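Laccase (Uncultured bacterium, PDB 4F7K) probably oxidises phenolic and related substrates with molecular oxygen, reducing it to water, as an extracellular multicopper oxidase of the laccase type. Local coordinates at residues 14-26 with 137-149. Residues are numbered along the deposited sequence; the frame is centred on the assembly and turned at random.
Sequences QILPEGEPATPML and IDDWRITENGVLA
Gly-146 O is met by two atoms of Thr-23: Thr-23 OG1 lies 2.8 Å from Gly-146 O, a hydrogen-bonding distance although that proton has a second acceptor within reach, and Thr-23 CA adds a C-H···O contact. With chi1 at -61°, OG1 sits beside the backbone N, which leaves Thr-23 CG2 to lie across Leu-148 CG at 4.0 Å; a threonine can offer its hydroxyl to the carbonyl and its methyl to the leucine. Gly-146 ends the type I turn begun at Thr-143 and has positive phi; a CB here would run into Ala-22 O, so glycine lets the chains close up. A water links the Leu-148 N-H to Pro-24 O, giving both backbone groups a partner.

Deeper in, branched Ile-15 lays two carbons on the broad indole of Trp-140. Ile-15 CG2 stands 3.7 Å from the centroid of the Trp-140 six-membered ring, 13° off the normal, a CH-pi contact, while Ile-15 CD1 lies over NE1. Ile-15 CG2 also meets Ile-142 CD1 at a tight 3.5 Å, and Leu-16 packs against Ile-142 CD1 and Gly-146 CA. Asp-138 CB lies over the opposite indole face, toward the rim, Met-25 CE comes to the ring's edge, and Lys-113 makes a cation-pi contact. Replacing Trp-140 with an alanine would probably leave both Ile-15 branches without their flat support and Lys-113 without its aromatic partner.

The loop after strand 131-140 thus docks on loop 14-22 and the start of strand 23-28, joining the first two cupredoxin-type domains: an apolar core holds the loops together, while Gly-146 O and water tie the polar edge.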
loop_
_atom_site.group_PDB
_atom_site.type_symbol
_atom_site.label_atom_id
_atom_site.label_comp_id
_atom_site.label_asym_id
_atom_site.label_seq_id
_atom_site.Cartn_x
_atom_site.Cartn_y
_atom_site.Cartn_z
ATOM N N GLN A 14 -15.908 -3.858 -12.702
ATOM C CA GLN A 14 -16.489 -2.667 -13.285
ATOM C C GLN A 14 -15.606 -1.464 -12.972
ATOM O O GLN A 14 -15.744 -0.840 -11.922
ATOM C CB GLN A 14 -17.940 -2.443 -12.822
ATOM C CG GLN A 14 -18.711 -1.356 -13.625
ATOM C CD GLN A 14 -18.901 -1.692 -15.124
ATOM O OE1 GLN A 14 -19.207 -2.803 -15.469
ATOM N NE2 GLN A 14 -18.716 -0.709 -15.993
ATOM N N ILE A 15 -14.709 -1.145 -13.896
ATOM C CA ILE A 15 -13.785 -0.035 -13.734
ATOM C C ILE A 15 -14.328 1.249 -14.358
ATOM O O ILE A 15 -14.425 2.278 -13.664
ATOM C CB ILE A 15 -12.408 -0.398 -14.290
ATOM C CG1 ILE A 15 -11.890 -1.602 -13.509
ATOM C CG2 ILE A 15 -11.481 0.807 -14.168
ATOM C CD1 ILE A 15 -10.784 -2.349 -14.138
ATOM N N LEU A 16 -14.683 1.182 -15.647
ATOM C CA LEU A 16 -15.361 2.252 -16.363
ATOM C C LEU A 16 -16.725 2.497 -15.704
ATOM O O LEU A 16 -17.213 1.640 -14.985
ATOM C CB LEU A 16 -15.555 1.872 -17.857
ATOM C CG LEU A 16 -14.332 1.714 -18.794
ATOM C CD1 LEU A 16 -14.708 1.085 -20.160
ATOM C CD2 LEU A 16 -13.595 3.029 -19.034
ATOM N N PRO A 17 -17.335 3.673 -15.926
ATOM C CA PRO A 17 -18.612 4.019 -15.343
ATOM C C PRO A 17 -19.722 3.028 -15.669
ATOM O O PRO A 17 -19.627 2.271 -16.646
ATOM C CB PRO A 17 -18.942 5.340 -16.031
ATOM C CG PRO A 17 -17.622 5.973 -16.241
ATOM C CD PRO A 17 -16.730 4.827 -16.616
ATOM N N GLU A 18 -20.785 3.066 -14.865
ATOM C CA GLU A 18 -21.940 2.221 -15.088
ATOM C C GLU A 18 -22.536 2.450 -16.463
ATOM O O GLU A 18 -22.596 3.590 -16.959
ATOM C CB GLU A 18 -22.999 2.424 -14.005
ATOM C CD GLU A 18 -22.290 0.223 -12.943
ATOM O OE1 GLU A 18 -22.421 -1.016 -13.025
ATOM O OE2 GLU A 18 -21.241 0.761 -12.522
ATOM N N GLY A 19 -22.953 1.352 -17.082
ATOM C CA GLY A 19 -23.435 1.389 -18.457
ATOM C C GLY A 19 -22.325 1.249 -19.491
ATOM O O GLY A 19 -22.606 1.082 -20.672
ATOM N N GLU A 20 -21.074 1.369 -19.052
ATOM C CA GLU A 20 -19.918 1.089 -19.882
ATOM C C GLU A 20 -19.354 -0.293 -19.531
ATOM O O GLU A 20 -19.674 -0.848 -18.478
ATOM C CB GLU A 20 -18.868 2.172 -19.708
ATOM C CG GLU A 20 -19.207 3.468 -20.455
ATOM C CD GLU A 20 -17.995 4.370 -20.606
ATOM O OE1 GLU A 20 -17.253 4.218 -21.607
ATOM O OE2 GLU A 20 -17.773 5.221 -19.713
ATOM N N PRO A 21 -18.535 -0.866 -20.432
ATOM C CA PRO A 21 -18.155 -2.280 -20.349
ATOM C C PRO A 21 -17.271 -2.636 -19.160
ATOM O O PRO A 21 -16.385 -1.886 -18.797
ATOM C CB PRO A 21 -17.401 -2.513 -21.665
ATOM C CG PRO A 21 -17.901 -1.429 -22.581
ATOM C CD PRO A 21 -18.090 -0.253 -21.700
ATOM N N ALA A 22 -17.529 -3.786 -18.571
ATOM C CA ALA A 22 -16.718 -4.333 -17.510
ATOM C C ALA A 22 -15.374 -4.742 -18.100
ATOM O O ALA A 22 -15.229 -4.798 -19.306
ATOM C CB ALA A 22 -17.424 -5.533 -16.861
ATOM N N THR A 23 -14.398 -5.018 -17.249
ATOM C CA THR A 23 -13.038 -5.284 -17.691
ATOM C C THR A 23 -12.593 -6.662 -17.176
ATOM O O THR A 23 -12.611 -6.900 -15.977
ATOM C CB THR A 23 -12.061 -4.199 -17.138
ATOM O OG1 THR A 23 -12.446 -2.896 -17.622
ATOM C CG2 THR A 23 -10.601 -4.480 -17.554
ATOM N N PRO A 24 -12.159 -7.551 -18.081
ATOM C CA PRO A 24 -11.643 -8.866 -17.701
ATOM C C PRO A 24 -10.246 -8.749 -17.162
ATOM O O PRO A 24 -9.461 -7.971 -17.695
ATOM C CB PRO A 24 -11.669 -9.667 -19.027
ATOM C CG PRO A 24 -11.765 -8.614 -20.127
ATOM C CD PRO A 24 -12.456 -7.446 -19.528
ATOM N N MET A 25 -9.970 -9.414 -16.035
ATOM C CA MET A 25 -8.622 -9.417 -15.503
ATOM C C MET A 25 -8.396 -10.556 -14.521
ATOM O O MET A 25 -9.243 -11.442 -14.415
ATOM C CB MET A 25 -8.284 -8.067 -14.862
ATOM C CG MET A 25 -9.271 -7.518 -13.863
ATOM S SD MET A 25 -9.065 -5.693 -13.971
ATOM C CE MET A 25 -7.382 -5.441 -13.455
ATOM N N LEU A 26 -7.266 -10.523 -13.811
ATOM C CA LEU A 26 -7.028 -11.485 -12.702
ATOM C C LEU A 26 -7.386 -10.840 -11.402
ATOM O O LEU A 26 -7.114 -9.676 -11.209
ATOM C CB LEU A 26 -5.582 -12.057 -12.701
ATOM C CG LEU A 26 -5.066 -12.662 -14.022
ATOM C CD1 LEU A 26 -3.599 -13.072 -13.881
ATOM C CD2 LEU A 26 -5.917 -13.860 -14.558
ATOM N N ILE A 137 -6.493 3.683 -4.706
ATOM C CA ILE A 137 -6.358 4.522 -5.881
ATOM C C ILE A 137 -5.459 3.817 -6.883
ATOM O O ILE A 137 -4.382 3.344 -6.537
ATOM C CB ILE A 137 -5.829 5.929 -5.521
ATOM C CG1 ILE A 137 -6.727 6.562 -4.446
ATOM C CG2 ILE A 137 -5.757 6.821 -6.761
ATOM C CD1 ILE A 137 -6.244 7.940 -3.908
ATOM N N ASP A 138 -5.934 3.702 -8.119
ATOM C CA ASP A 138 -5.174 2.989 -9.159
ATOM C C ASP A 138 -5.410 3.762 -10.458
ATOM O O ASP A 138 -6.348 4.552 -10.573
ATOM C CB ASP A 138 -5.708 1.544 -9.247
ATOM C CG ASP A 138 -4.704 0.536 -9.826
ATOM O OD1 ASP A 138 -3.586 0.954 -10.259
ATOM O OD2 ASP A 138 -5.084 -0.698 -9.832
ATOM N N ASP A 139 -4.549 3.592 -11.442
ATOM C CA ASP A 139 -4.945 4.089 -12.756
ATOM C C ASP A 139 -4.904 3.014 -13.817
ATOM O O ASP A 139 -4.418 1.911 -13.571
ATOM C CB ASP A 139 -4.173 5.333 -13.135
ATOM C CG ASP A 139 -2.858 5.019 -13.674
ATOM O OD1 ASP A 139 -2.220 4.120 -13.070
ATOM O OD2 ASP A 139 -2.501 5.641 -14.697
ATOM N N TRP A 140 -5.493 3.282 -14.973
ATOM C CA TRP A 140 -5.691 2.196 -15.928
ATOM C C TRP A 140 -5.651 2.735 -17.355
ATOM O O TRP A 140 -6.074 3.848 -17.617
ATOM C CB TRP A 140 -7.052 1.487 -15.773
ATOM C CG TRP A 140 -7.325 0.676 -14.549
ATOM C CD1 TRP A 140 -7.180 -0.674 -14.379
ATOM C CD2 TRP A 140 -7.896 1.174 -13.345
ATOM N NE1 TRP A 140 -7.584 -1.038 -13.095
ATOM C CE2 TRP A 140 -8.027 0.092 -12.454
ATOM C CE3 TRP A 140 -8.303 2.445 -12.937
ATOM C CZ2 TRP A 140 -8.553 0.241 -11.197
ATOM C CZ3 TRP A 140 -8.821 2.597 -11.706
ATOM C CH2 TRP A 140 -8.933 1.512 -10.823
ATOM N N ARG A 141 -5.152 1.916 -18.258
ATOM C CA ARG A 141 -5.249 2.208 -19.682
ATOM C C ARG A 141 -6.200 1.157 -20.192
ATOM O O ARG A 141 -5.876 -0.030 -20.230
ATOM C CB ARG A 141 -3.872 2.129 -20.330
ATOM N N ILE A 142 -7.414 1.593 -20.493
ATOM C CA ILE A 142 -8.511 0.674 -20.889
ATOM C C ILE A 142 -8.990 1.010 -22.299
ATOM O O ILE A 142 -9.237 2.174 -22.584
ATOM C CB ILE A 142 -9.748 0.787 -19.943
ATOM C CG1 ILE A 142 -9.341 0.810 -18.493
ATOM C CG2 ILE A 142 -10.693 -0.378 -20.125
ATOM C CD1 ILE A 142 -10.549 0.834 -17.498
ATOM N N THR A 143 -9.122 0.006 -23.171
ATOM C CA THR A 143 -9.588 0.242 -24.553
ATOM C C THR A 143 -11.074 0.574 -24.562
ATOM O O THR A 143 -11.754 0.552 -23.512
ATOM C CB THR A 143 -9.382 -0.974 -25.476
ATOM O OG1 THR A 143 -10.206 -2.067 -25.026
ATOM C CG2 THR A 143 -7.907 -1.402 -25.531
ATOM N N GLU A 144 -11.566 0.867 -25.762
ATOM C CA GLU A 144 -12.966 1.182 -26.015
ATOM C C GLU A 144 -13.936 0.088 -25.565
ATOM O O GLU A 144 -15.017 0.397 -25.061
ATOM C CB GLU A 144 -13.221 1.608 -27.480
ATOM C CG GLU A 144 -12.265 1.048 -28.562
ATOM C CD GLU A 144 -10.767 1.287 -28.248
ATOM O OE1 GLU A 144 -10.462 2.281 -27.553
ATOM O OE2 GLU A 144 -9.897 0.485 -28.678
ATOM N N ASN A 145 -13.566 -1.176 -25.713
ATOM C CA ASN A 145 -14.468 -2.194 -25.234
ATOM C C ASN A 145 -14.090 -2.769 -23.871
ATOM O O ASN A 145 -14.422 -3.909 -23.561
ATOM C CB ASN A 145 -14.679 -3.271 -26.302
ATOM C CG ASN A 145 -13.413 -3.988 -26.653
ATOM O OD1 ASN A 145 -12.341 -3.613 -26.174
ATOM N ND2 ASN A 145 -13.512 -5.008 -27.515
ATOM N N GLY A 146 -13.393 -1.974 -23.068
ATOM C CA GLY A 146 -13.091 -2.321 -21.698
ATOM C C GLY A 146 -11.913 -3.238 -21.407
ATOM O O GLY A 146 -11.677 -3.545 -20.261
ATOM N N VAL A 147 -11.202 -3.689 -22.437
ATOM C CA VAL A 147 -10.031 -4.541 -22.300
ATOM C C VAL A 147 -8.890 -3.653 -21.804
ATOM O O VAL A 147 -8.790 -2.495 -22.207
ATOM C CB VAL A 147 -9.664 -5.259 -23.656
ATOM C CG1 VAL A 147 -8.322 -5.958 -23.587
ATOM C CG2 VAL A 147 -10.744 -6.265 -24.055
ATOM N N LEU A 148 -8.069 -4.172 -20.903
ATOM C CA LEU A 148 -6.872 -3.447 -20.489
ATOM C C LEU A 148 -5.949 -3.295 -21.673
ATOM O O LEU A 148 -5.748 -4.250 -22.422
ATOM C CB LEU A 148 -6.126 -4.204 -19.408
ATOM C CG LEU A 148 -6.600 -4.113 -17.977
ATOM C CD1 LEU A 148 -5.484 -4.683 -17.110
ATOM C CD2 LEU A 148 -6.896 -2.680 -17.594
ATOM N N ALA A 149 -5.406 -2.099 -21.863
ATOM C CA ALA A 149 -4.375 -1.885 -22.875
ATOM C C ALA A 149 -3.030 -2.060 -22.188
ATOM O O ALA A 149 -2.145 -2.722 -22.723
ATOM C CB ALA A 149 -4.496 -0.516 -23.495
HETATM O O HOH W 1 -15.539 2.934 -23.039
HETATM O O HOH W 2 -8.623 -6.961 -20.010
#